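Cytosol aminopeptidase (Staphylococcus aureus subsp. aureus, PDB 3KZW) probably removes N-terminal residues, leucine by preference, from peptides as a metal-dependent leucyl aminopeptidase built as a hexamer. Local coordinates at residues A407-N412 with F432-T437; K237-L242 with K258-L263. All coordinates share one frame; numbering follows the deposited sequence.

Contact 1: A407-N412 with F432-T437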
# COMPACT_ATOMS: atom_id res chain seq x y z
N ALA A 407 -13.10 7.05 -24.93
CA ALA A 407 -14.41 7.29 -24.33
C ALA A 407 -15.00 8.59 -24.86
O ALA A 407 -14.36 9.64 -24.80
CB ALA A 407 -14.31 7.34 -22.82
N ALA A 408 -16.22 8.50 -25.40
CA ALA A 408 -16.92 9.66 -25.93
C ALA A 408 -18.17 9.99 -25.12
O ALA A 408 -18.91 9.10 -24.71
CB ALA A 408 -17.27 9.44 -27.39
N PHE A 409 -18.38 11.28 -24.88
CA PHE A 409 -19.53 11.77 -24.12
C PHE A 409 -20.24 12.86 -24.90
O PHE A 409 -19.59 13.77 -25.42
CB PHE A 409 -19.07 12.35 -22.78
CG PHE A 409 -18.28 11.41 -21.92
CD1 PHE A 409 -16.91 11.25 -22.11
CD2 PHE A 409 -18.90 10.70 -20.89
CE1 PHE A 409 -16.18 10.39 -21.31
CE2 PHE A 409 -18.18 9.85 -20.08
CZ PHE A 409 -16.81 9.68 -20.29
N GLU A 410 -21.56 12.77 -24.99
CA GLU A 410 -22.33 13.80 -25.68
C GLU A 410 -23.15 14.65 -24.71
O GLU A 410 -23.64 14.16 -23.69
CB GLU A 410 -23.21 13.22 -26.80
CG GLU A 410 -24.37 12.32 -26.36
CD GLU A 410 -25.63 13.08 -25.96
OE1 GLU A 410 -25.76 14.27 -26.34
OE2 GLU A 410 -26.49 12.49 -25.28
N SER A 411 -23.30 15.92 -25.06
CA SER A 411 -24.14 16.84 -24.33
C SER A 411 -24.82 17.73 -25.37
O SER A 411 -24.17 18.60 -25.97
CB SER A 411 -23.30 17.66 -23.36
OG SER A 411 -24.07 18.67 -22.74
N ASN A 412 -26.11 17.50 -25.59
CA ASN A 412 -26.90 18.19 -26.61
C ASN A 412 -26.39 17.94 -28.04
O ASN A 412 -26.58 18.79 -28.92
CB ASN A 412 -26.99 19.70 -26.34
CG ASN A 412 -27.59 20.01 -24.98
OD1 ASN A 412 -26.93 20.57 -24.11
ND2 ASN A 412 -28.86 19.66 -24.80
N PHE A 432 -16.08 4.65 -28.07
CA PHE A 432 -17.37 4.21 -27.53
C PHE A 432 -17.96 5.20 -26.54
O PHE A 432 -17.24 5.93 -25.85
CB PHE A 432 -17.25 2.81 -26.91
CG PHE A 432 -16.96 1.73 -27.92
CD1 PHE A 432 -17.99 1.15 -28.64
CD2 PHE A 432 -15.66 1.32 -28.16
CE1 PHE A 432 -17.74 0.16 -29.59
CE2 PHE A 432 -15.38 0.33 -29.10
CZ PHE A 432 -16.43 -0.25 -29.81
N GLU A 433 -19.29 5.23 -26.48
CA GLU A 433 -20.00 6.20 -25.65
C GLU A 433 -20.09 5.78 -24.19
O GLU A 433 -20.33 4.61 -23.87
CB GLU A 433 -21.41 6.47 -26.21
CG GLU A 433 -22.11 7.67 -25.58
CD GLU A 433 -23.56 7.84 -26.01
OE1 GLU A 433 -24.04 7.07 -26.88
OE2 GLU A 433 -24.23 8.76 -25.48
N LEU A 434 -19.89 6.76 -23.31
CA LEU A 434 -20.23 6.63 -21.89
C LEU A 434 -21.22 7.75 -21.55
O LEU A 434 -21.19 8.82 -22.17
CB LEU A 434 -18.98 6.72 -21.02
CG LEU A 434 -17.93 5.61 -21.14
CD1 LEU A 434 -16.74 5.92 -20.26
CD2 LEU A 434 -18.51 4.25 -20.79
N PRO A 435 -22.11 7.52 -20.56
CA PRO A 435 -23.20 8.47 -20.32
C PRO A 435 -22.87 9.62 -19.38
O PRO A 435 -21.96 9.53 -18.56
CB PRO A 435 -24.28 7.58 -19.70
CG PRO A 435 -23.52 6.53 -18.97
CD PRO A 435 -22.20 6.34 -19.68
N ILE A 436 -23.62 10.72 -19.51
CA ILE A 436 -23.68 11.78 -18.51
C ILE A 436 -25.12 11.86 -18.04
O ILE A 436 -26.01 12.29 -18.79
CB ILE A 436 -23.24 13.16 -19.07
CG1 ILE A 436 -21.85 13.08 -19.71
CG2 ILE A 436 -23.26 14.20 -17.96
CD1 ILE A 436 -21.48 14.29 -20.55
N THR A 437 -25.37 11.44 -16.80
CA THR A 437 -26.73 11.40 -16.26
C THR A 437 -26.99 12.53 -15.25
O THR A 437 -26.12 13.35 -14.98
CB THR A 437 -27.05 10.04 -15.61
OG1 THR A 437 -26.34 9.91 -14.37
CG2 THR A 437 -26.70 8.89 -16.54
O HOH W 1 -26.62 10.00 -26.14
O HOH W 2 -23.06 10.84 -23.70
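Two backbone hydrogen bonds tie Ala408 to the strand beside it: Ala408 N gives to Phe432 O at 2.8 Å, and Ala408 O receives from Leu434 N at 2.9 Å. One residue thus bonds to the two that flank its partner Glu433, the pattern of parallel strands. Glu433 CA adds a CA-H...O contact to Ala408 O. Strand 406-411, helix 414-426 and strand 431-433 form a beta-alpha-beta unit of the catalytic domain, with Leu417 of the helix against Ala408, Glu410 and Glu433.

Farther along, at 434-436, apolar side chains take over. The Phe409 ring, its CG anti to the carbonyl carbon (chi1 -56°), lies across Leu434, with Phe409 CE2 3.4 Å from Leu434 CB. Ile436 brings its CD1 to within 3.8 Å of Phe409 CB, and Leu434 CD1 reaches back to Ala407 CB. Helix 461-470 also packs on Phe409, through Leu463 and Ala466, while Leu434 meets Leu434 of a second subunit.

Two glutamates make the polar part. Glu410 OE2 and Glu433 OE2 are 4.4 Å apart, their carboxylate planes turned 74° against each other, and one water donates to both, 2.6 Å from Glu410 OE2. A second water accepts from Glu410 N at 2.8 Å and lies by Glu433 OE2 and Leu434 O. Such closeness of like charges may raise the pKa of one carboxylate, but the bridging water and Ser413 N, which donates to Glu410 OE1, would offset this by stabilising the charged forms.

Contact 2: K237-L242 with K258-L263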
# COMPACT_ATOMS: atom_id res chain seq x y z
N LYS A 237 -2.19 34.16 -26.25
CA LYS A 237 -2.54 34.94 -25.07
C LYS A 237 -1.54 34.63 -23.97
O LYS A 237 -1.54 33.53 -23.41
CB LYS A 237 -3.96 34.56 -24.64
CG LYS A 237 -4.75 35.68 -24.00
CD LYS A 237 -6.25 35.45 -24.15
CE LYS A 237 -6.74 35.87 -25.53
NZ LYS A 237 -8.22 35.77 -25.63
N ASP A 238 -0.66 35.59 -23.66
CA ASP A 238 0.38 35.38 -22.65
C ASP A 238 -0.16 35.46 -21.22
O ASP A 238 -1.33 35.77 -21.01
CB ASP A 238 1.59 36.32 -22.88
CG ASP A 238 1.30 37.77 -22.52
OD1 ASP A 238 0.17 38.11 -22.11
OD2 ASP A 238 2.23 38.60 -22.66
N TYR A 239 0.71 35.17 -20.25
CA TYR A 239 0.30 35.01 -18.85
C TYR A 239 -0.45 36.21 -18.25
O TYR A 239 -1.50 36.04 -17.63
CB TYR A 239 1.49 34.61 -17.98
CG TYR A 239 1.14 34.26 -16.55
CD1 TYR A 239 0.15 33.31 -16.27
CD2 TYR A 239 1.80 34.86 -15.48
CE1 TYR A 239 -0.18 32.98 -14.95
CE2 TYR A 239 1.48 34.53 -14.16
CZ TYR A 239 0.49 33.60 -13.91
OH TYR A 239 0.16 33.27 -12.61
N ASP A 240 0.09 37.42 -18.42
CA ASP A 240 -0.54 38.60 -17.81
C ASP A 240 -1.82 39.07 -18.53
O ASP A 240 -2.64 39.77 -17.95
CB ASP A 240 0.44 39.76 -17.57
CG ASP A 240 1.60 39.80 -18.57
OD1 ASP A 240 2.29 38.76 -18.74
OD2 ASP A 240 1.83 40.88 -19.16
N THR A 241 -1.98 38.66 -19.79
CA THR A 241 -3.21 38.93 -20.53
C THR A 241 -4.32 37.99 -20.06
O THR A 241 -5.43 38.43 -19.76
CB THR A 241 -3.03 38.79 -22.06
OG1 THR A 241 -1.92 39.59 -22.49
CG2 THR A 241 -4.28 39.26 -22.80
N LEU A 242 -4.01 36.69 -19.99
CA LEU A 242 -5.01 35.68 -19.64
C LEU A 242 -5.50 35.78 -18.20
O LEU A 242 -6.63 35.40 -17.91
CB LEU A 242 -4.53 34.25 -19.99
CG LEU A 242 -3.40 33.54 -19.24
CD1 LEU A 242 -3.92 32.84 -18.00
CD2 LEU A 242 -2.76 32.52 -20.17
N LYS A 258 7.66 27.54 -13.46
CA LYS A 258 8.46 28.67 -13.93
C LYS A 258 7.95 29.11 -15.29
O LYS A 258 7.92 30.30 -15.61
CB LYS A 258 9.94 28.29 -14.02
CG LYS A 258 10.87 29.46 -14.36
CD LYS A 258 12.33 29.12 -14.07
CE LYS A 258 13.02 28.47 -15.26
NZ LYS A 258 13.47 29.48 -16.26
N HIS A 259 7.53 28.13 -16.09
CA HIS A 259 6.99 28.37 -17.42
C HIS A 259 5.47 28.53 -17.32
O HIS A 259 4.73 27.54 -17.25
CB HIS A 259 7.37 27.23 -18.37
CG HIS A 259 8.78 26.76 -18.20
ND1 HIS A 259 9.87 27.49 -18.63
CD2 HIS A 259 9.29 25.63 -17.64
CE1 HIS A 259 10.98 26.84 -18.34
NE2 HIS A 259 10.65 25.70 -17.74
N LYS A 260 5.03 29.78 -17.32
CA LYS A 260 3.62 30.14 -17.12
C LYS A 260 2.71 29.71 -18.27
O LYS A 260 3.19 29.55 -19.40
CB LYS A 260 3.50 31.65 -16.87
CG LYS A 260 4.37 32.19 -15.74
CD LYS A 260 3.98 31.63 -14.38
CE LYS A 260 5.02 32.01 -13.33
NZ LYS A 260 4.83 31.24 -12.08
N PRO A 261 1.40 29.52 -17.99
CA PRO A 261 0.44 29.04 -18.98
C PRO A 261 0.23 29.96 -20.19
O PRO A 261 0.59 31.14 -20.15
CB PRO A 261 -0.87 28.93 -18.18
CG PRO A 261 -0.68 29.82 -17.02
CD PRO A 261 0.77 29.72 -16.68
N ARG A 262 -0.33 29.39 -21.26
CA ARG A 262 -0.66 30.13 -22.47
C ARG A 262 -2.01 29.67 -22.99
O ARG A 262 -2.41 28.52 -22.76
CB ARG A 262 0.40 29.89 -23.56
CG ARG A 262 1.80 30.41 -23.26
CD ARG A 262 1.88 31.92 -23.36
NE ARG A 262 3.26 32.40 -23.27
CZ ARG A 262 3.88 32.70 -22.13
NH1 ARG A 262 3.27 32.56 -20.97
NH2 ARG A 262 5.13 33.13 -22.17
N LEU A 263 -2.72 30.57 -23.67
CA LEU A 263 -3.91 30.18 -24.43
C LEU A 263 -3.68 30.46 -25.91
O LEU A 263 -3.38 31.59 -26.30
CB LEU A 263 -5.16 30.92 -23.94
CG LEU A 263 -6.48 30.40 -24.53
CD1 LEU A 263 -7.08 29.32 -23.65
CD2 LEU A 263 -7.46 31.53 -24.73
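Lys237 and Leu263 form an antiparallel hydrogen-bonded pair, with Lys237 N giving to Leu263 O at 2.8 Å and Leu263 N returning a longer bond of 3.2 Å to Lys237 O. The two side chains run alongside each other, CB to CB, before the lysine leads off to a weak bond from NZ to Tyr378 OH.

At Asp238 the chain turns from strand into helix 239-244. This residue is the N-cap: Asp238 OD1 accepts from Thr241 N and also from Thr241 OG1, the two arriving from opposite faces of the carboxylate. The hydroxyl bond, Thr241 OG1 to Asp238 OD1, is 2.6 Å. Asp238 CB lies over one face of the Arg262 guanidinium, offset toward its rim; Arg262 NH1 bonds back to Pro261 O. Here strand 233-237 pairs with strand 262-269 along the mixed sheet of the catalytic domain, whose next strand, 328-338, bonds to Arg262 through Cys335.

Tyr239 carries the side-chain packing. Its chi1 of -173° swings the ring toward 258-263, where one face meets Lys260, and Lys260 CB makes a CH-pi contact 3.9 Å from the Tyr239 ring centroid. The lysine chain, bent at chi2, continues across the ring, bringing Lys260 CD to 3.8 Å from Tyr239 CE2, while NZ goes on to Ser257 O. Pro261 CG lies 3.7 Å from Tyr239 CD1, oblique to the ring.

Leu242, one turn further on, lays its CD2 3.6 Å from Pro261 O, and Leu250 of helix 248-254 touches both residues.

In the fold
Both contacts hang on the branched mixed sheet of the catalytic domain, yet stand about 31 Å apart between centres and about 20 Å between nearest atoms. Contact 1 is the more buried, with five of nine touching residues buried against three of eight in contact 2; its centre is about 20 Å from that of the chain, that of contact 2 about 26 Å. They share no strand: contact 1 pairs parallel neighbours beside strand 478-482, contact 2 an antiparallel pair beside strand 328-338. Water and acidic groups fringe contact 1, which also adjoins a second subunit; in contact 2 an aromatic face lies against a lysine's aliphatic chain, and a capping aspartate starts the helix.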